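Local coordinates for mandelate racemase/muconate lactonizing enzyme (Roseovarius nubinhibens ISM, PDB 3FVD), which binds magnesium and probably catalyses a reaction that begins with removal of a proton from the alpha carbon of a carboxylate substrate, at residues V193-N198 with D217-P222; S58-H63 with L242-H247. All blocks are in the same frame, centred on the assembly; numbering follows the deposited sequence. Where two conformers were deposited one is given.

Contact 1. Residues V193-N198 with D217-P222; sequences VTFDVN and DWIEQP. With MG (magnesium ion), chain C.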
# COMPACT_ATOMS: atom_id res chain seq x y z
N VAL A 193 -22.89 11.69 24.64
CA VAL A 193 -21.76 11.28 25.48
C VAL A 193 -20.56 10.95 24.62
O VAL A 193 -20.75 10.38 23.57
CB VAL A 193 -21.94 9.90 26.20
CG1 VAL A 193 -21.81 10.01 27.64
CG2 VAL A 193 -23.10 9.07 25.70
N THR A 194 -19.37 11.18 25.16
CA THR A 194 -18.13 10.65 24.65
C THR A 194 -17.49 9.80 25.73
O THR A 194 -17.44 10.23 26.88
CB THR A 194 -17.14 11.84 24.33
OG1 THR A 194 -17.66 12.59 23.23
CG2 THR A 194 -15.71 11.39 24.03
N PHE A 195 -16.98 8.63 25.36
CA PHE A 195 -16.29 7.74 26.30
C PHE A 195 -14.84 8.05 26.23
O PHE A 195 -14.16 7.68 25.27
CB PHE A 195 -16.62 6.27 26.02
CG PHE A 195 -18.08 5.95 26.27
CD1 PHE A 195 -18.97 5.85 25.21
CD2 PHE A 195 -18.59 5.82 27.62
CE1 PHE A 195 -20.33 5.59 25.46
CE2 PHE A 195 -19.88 5.59 27.86
CZ PHE A 195 -20.76 5.46 26.78
N ASP A 196 -14.37 8.82 27.21
CA ASP A 196 -12.94 9.15 27.33
C ASP A 196 -12.15 8.04 28.06
O ASP A 196 -12.27 7.88 29.25
CB ASP A 196 -12.77 10.52 28.04
CG ASP A 196 -11.32 11.03 28.04
OD1 ASP A 196 -10.45 10.46 27.34
OD2 ASP A 196 -11.05 12.04 28.74
N VAL A 197 -11.32 7.30 27.33
CA VAL A 197 -10.58 6.17 27.86
C VAL A 197 -9.23 6.64 28.36
O VAL A 197 -8.59 6.01 29.17
CB VAL A 197 -10.35 5.14 26.70
CG1 VAL A 197 -9.71 3.91 27.22
CG2 VAL A 197 -11.68 4.79 26.01
N ASN A 198 -8.76 7.74 27.82
CA ASN A 198 -7.48 8.28 28.22
C ASN A 198 -6.25 7.37 28.16
O ASN A 198 -5.45 7.33 29.10
CB ASN A 198 -7.57 8.96 29.57
CG ASN A 198 -6.90 10.30 29.52
OD1 ASN A 198 -5.68 10.41 29.19
ND2 ASN A 198 -7.72 11.38 29.73
N ASP A 217 -21.34 5.48 20.28
CA ASP A 217 -20.87 6.80 20.63
C ASP A 217 -19.36 6.95 20.38
O ASP A 217 -18.61 5.96 20.25
CB ASP A 217 -21.20 7.07 22.10
CG ASP A 217 -22.61 6.68 22.41
OD1 ASP A 217 -22.87 5.51 22.72
OD2 ASP A 217 -23.48 7.54 22.28
N TRP A 218 -18.90 8.19 20.35
CA TRP A 218 -17.47 8.45 20.28
C TRP A 218 -16.69 7.75 21.36
O TRP A 218 -17.13 7.74 22.55
CB TRP A 218 -17.18 9.91 20.49
CG TRP A 218 -17.51 10.85 19.42
CD1 TRP A 218 -18.58 11.71 19.39
CD2 TRP A 218 -16.71 11.16 18.28
NE1 TRP A 218 -18.50 12.52 18.28
CE2 TRP A 218 -17.36 12.20 17.58
CE3 TRP A 218 -15.49 10.66 17.77
CZ2 TRP A 218 -16.84 12.76 16.40
CZ3 TRP A 218 -14.97 11.19 16.58
CH2 TRP A 218 -15.61 12.26 15.94
N ILE A 219 -15.55 7.17 20.95
CA ILE A 219 -14.51 6.70 21.87
C ILE A 219 -13.29 7.61 21.73
O ILE A 219 -12.75 7.81 20.61
CB ILE A 219 -14.08 5.30 21.53
CG1 ILE A 219 -15.30 4.38 21.30
CG2 ILE A 219 -13.11 4.71 22.63
CD1 ILE A 219 -16.29 4.32 22.52
N GLU A 220 -12.83 8.17 22.84
CA GLU A 220 -11.72 9.13 22.75
C GLU A 220 -10.41 8.49 23.17
O GLU A 220 -10.30 7.92 24.25
CB GLU A 220 -12.04 10.38 23.58
CG GLU A 220 -11.02 11.44 23.61
CD GLU A 220 -11.40 12.54 24.60
OE1 GLU A 220 -12.60 12.60 25.02
OE2 GLU A 220 -10.48 13.33 24.98
N GLN A 221 -9.42 8.56 22.30
CA GLN A 221 -8.06 8.05 22.60
C GLN A 221 -8.06 6.70 23.38
O GLN A 221 -7.71 6.67 24.54
CB GLN A 221 -7.27 9.15 23.33
CG GLN A 221 -5.74 8.98 23.41
CD GLN A 221 -5.04 9.19 22.10
OE1 GLN A 221 -5.08 10.27 21.49
NE2 GLN A 221 -4.38 8.16 21.66
N PRO A 222 -8.49 5.59 22.75
CA PRO A 222 -8.49 4.32 23.50
C PRO A 222 -7.08 3.89 23.96
O PRO A 222 -6.89 3.39 25.14
CB PRO A 222 -9.08 3.28 22.51
CG PRO A 222 -9.02 3.90 21.15
CD PRO A 222 -8.98 5.44 21.36
MG MG C . -8.47 12.41 25.96
O HOH W 1 -23.92 10.08 22.35
O HOH W 2 -8.76 13.11 28.38
O HOH W 3 -8.18 10.11 26.18
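Glu220 reaches from strand 218-220 past Thr194 and Asp196 of the neighbouring parallel strand to the magnesium ion. Its CB lies 3.8 Å from Thr194 CG2. CG is anti to the backbone N (chi1 179°) and the chain stays extended, which carries the carboxylate out to the metal. CG and CD pass Asp196 OD1. OE1 rests 3.5 Å from Thr194 CG2 and pairs with Lys265. OE2 binds the magnesium at 2.4 Å. Asp196 belongs to the magnesium site too, though its OD1 stands 3.1 Å from the ion. The carboxylates of Asp196 and Glu220 are stacked with nearly parallel planes, OD1 of Asp196 3.8 Å from OE1 of Glu220. The magnesium, Lys265 and Lys167, which pairs with Asp196, probably offset this like charge. Water 2 donates to Asp196 OD2 and also binds the metal.

Two backbone hydrogen bonds join the strands: Phe195 N to Trp218 O, 3.0 Å, and Glu220 N to Phe195 O, 2.8 Å. Phe195 and Ile219 project from the other face, and Val197 CG2 packs on Ile219 CG2 at 3.7 Å. These strands and helix 203-210 form a beta-alpha-beta unit of the barrel. Strands 163-167 and 240-242 flank the pair, and Phe195 packs against helix 173-185.

Contact 2. Residues S58-H63 with L242-H247; sequences SYLPAH and LDECLH. With MG (magnesium ion), chain C.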
# COMPACT_ATOMS: atom_id res chain seq x y z
N SER A 58 2.02 14.65 34.89
CA SER A 58 2.00 13.29 34.36
C SER A 58 0.99 13.13 33.26
O SER A 58 0.76 12.05 32.78
CB SER A 58 1.70 12.29 35.47
OG SER A 58 0.33 12.32 35.80
N TYR A 59 0.36 14.19 32.85
CA TYR A 59 -0.71 14.00 31.89
C TYR A 59 -0.10 14.07 30.47
O TYR A 59 -0.38 13.23 29.64
CB TYR A 59 -1.80 15.03 32.10
CG TYR A 59 -2.84 15.09 31.01
CD1 TYR A 59 -3.61 13.97 30.71
CD2 TYR A 59 -3.10 16.30 30.31
CE1 TYR A 59 -4.55 14.00 29.67
CE2 TYR A 59 -4.06 16.33 29.27
CZ TYR A 59 -4.77 15.16 28.97
OH TYR A 59 -5.74 15.16 27.95
N LEU A 60 0.75 15.07 30.23
CA LEU A 60 1.39 15.29 28.94
C LEU A 60 2.86 15.68 29.21
O LEU A 60 3.26 15.81 30.38
CB LEU A 60 0.66 16.39 28.20
CG LEU A 60 -0.69 16.06 27.53
CD1 LEU A 60 -1.45 17.29 27.14
CD2 LEU A 60 -0.51 15.13 26.24
N PRO A 61 3.68 15.85 28.14
CA PRO A 61 5.06 16.26 28.40
C PRO A 61 5.08 17.71 28.71
O PRO A 61 5.31 18.54 27.82
CB PRO A 61 5.78 15.93 27.11
CG PRO A 61 4.88 14.86 26.44
CD PRO A 61 3.50 15.36 26.76
N ALA A 62 4.84 18.02 29.99
CA ALA A 62 4.62 19.36 30.46
C ALA A 62 4.54 19.38 31.98
O ALA A 62 3.97 18.48 32.60
CB ALA A 62 3.28 19.92 29.83
N HIS A 63 5.10 20.41 32.60
CA HIS A 63 5.07 20.54 34.05
C HIS A 63 5.40 21.98 34.35
O HIS A 63 6.03 22.65 33.54
CB HIS A 63 6.07 19.60 34.77
CG HIS A 63 7.50 19.77 34.33
ND1 HIS A 63 8.54 19.87 35.23
CD2 HIS A 63 8.06 19.85 33.09
CE1 HIS A 63 9.68 20.03 34.57
NE2 HIS A 63 9.41 20.02 33.27
N LEU A 242 -9.20 11.50 18.52
CA LEU A 242 -7.83 11.53 19.04
C LEU A 242 -7.59 12.78 19.82
O LEU A 242 -8.24 13.77 19.57
CB LEU A 242 -6.76 11.39 17.95
CG LEU A 242 -6.82 10.02 17.23
CD1 LEU A 242 -5.75 10.00 16.26
CD2 LEU A 242 -6.59 8.87 18.18
N ASP A 243 -6.65 12.72 20.75
CA ASP A 243 -6.37 13.80 21.64
C ASP A 243 -4.87 13.82 22.07
O ASP A 243 -4.07 14.50 21.49
CB ASP A 243 -7.33 13.72 22.86
CG ASP A 243 -7.09 14.84 23.91
OD1 ASP A 243 -6.34 15.77 23.61
OD2 ASP A 243 -7.66 14.78 25.06
N GLU A 244 -4.51 13.08 23.10
CA GLU A 244 -3.23 13.18 23.72
C GLU A 244 -2.04 12.80 22.83
O GLU A 244 -0.95 13.32 23.06
CB GLU A 244 -3.16 12.32 24.99
CG GLU A 244 -4.01 12.83 26.15
CD GLU A 244 -5.50 12.43 26.09
OE1 GLU A 244 -5.94 11.70 25.15
OE2 GLU A 244 -6.26 12.93 26.97
N CYS A 245 -2.19 11.88 21.87
CA CYS A 245 -1.03 11.51 21.01
C CYS A 245 -0.73 12.56 19.92
O CYS A 245 0.20 12.41 19.18
CB CYS A 245 -1.21 10.17 20.33
SG CYS A 245 -2.55 10.16 19.12
N LEU A 246 -1.52 13.63 19.83
CA LEU A 246 -1.30 14.60 18.78
C LEU A 246 -0.43 15.80 19.23
O LEU A 246 -0.94 16.80 19.69
CB LEU A 246 -2.63 15.11 18.28
CG LEU A 246 -3.67 14.06 17.89
CD1 LEU A 246 -5.05 14.68 17.92
CD2 LEU A 246 -3.36 13.49 16.54
N HIS A 247 0.87 15.75 19.05
CA HIS A 247 1.72 16.78 19.66
C HIS A 247 2.04 17.93 18.77
O HIS A 247 2.50 18.95 19.25
CB HIS A 247 3.04 16.18 20.15
CG HIS A 247 2.83 15.16 21.21
ND1 HIS A 247 2.40 15.50 22.49
CD2 HIS A 247 2.91 13.81 21.18
CE1 HIS A 247 2.26 14.39 23.20
NE2 HIS A 247 2.56 13.36 22.43
MG MG C . -8.47 12.41 25.96
O HOH W 4 -4.76 16.43 25.43
O HOH W 3 -8.18 10.11 26.18
O HOH W 2 -8.76 13.11 28.38
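Asp243 follows strand 240-242 and approaches Tyr59 of the N-terminal domain through water 4. It opens a type I beta turn that runs to Leu246. Its OD2 binds the magnesium at 2.7 Å and pairs with Lys267. OD1 pairs with Arg270 and accepts a bond from water 4. The same water donates to Tyr59 OH, so it bridges the two segments.

Glu244 makes the main contact. Through it a loop of the N-terminal domain meets a metal ligand of the barrel directly. Its chain bends at chi2 (83°), and this turns the carboxylate back to the metal. Both oxygens bind magnesium, OE2 at 2.5 Å and OE1 at 2.7 Å. OE2 also accepts a hydrogen bond from Tyr59 OH. The modelled length, 2.5 Å from Tyr59 OH to Glu244 OE2, is very short, and its exact value is doubtful at 2.3 Å resolution. OE2 lies at the edge of the Tyr59 ring, near its plane. The carboxylate plane stands 87° from that ring. Nearer the backbone, Leu60 CD2 lies 3.7 Å from the carbonyl O of Glu244 and also approaches its CB.

The turn closes with a bond from Leu246 N to Asp243 O. His247 follows. Its CE1 meets Pro61 CD at 3.9 Å and lies close to Leu60 CD2. Pro61 is the centre of an inverse gamma turn.

Tyr59 is a second-shell residue that would help to fix the rotation of the Glu244 carboxylate. Water 4 donates to Tyr59 OH, which fits the hydroxyl giving its proton to Glu244 OE2. That oxygen thus serves two partners, the metal and the phenol, and both may draw negative charge from it.

In the fold
The centres of contact 1 and contact 2 are about 16 Å apart, and both contacts touch the same magnesium ion. Along the chain, 58-63 comes first, then 193-198, 217-222 and 242-247. The last three lie on or directly after consecutive parallel strands, 192-196, 218-220 and 240-242, of the barrel sheet. Residues 58-63 belong to the N-terminal domain, in the loop before helix 64-78. Gln221 links the contacts, as its OE1 probably accepts a hydrogen bond from Asp243 N at 3.0 Å. Waters 2 and 3 belong to both. Contact 1 lies within the barrel, while contact 2 joins the two domains at the metal site, as in the enolase superfamily.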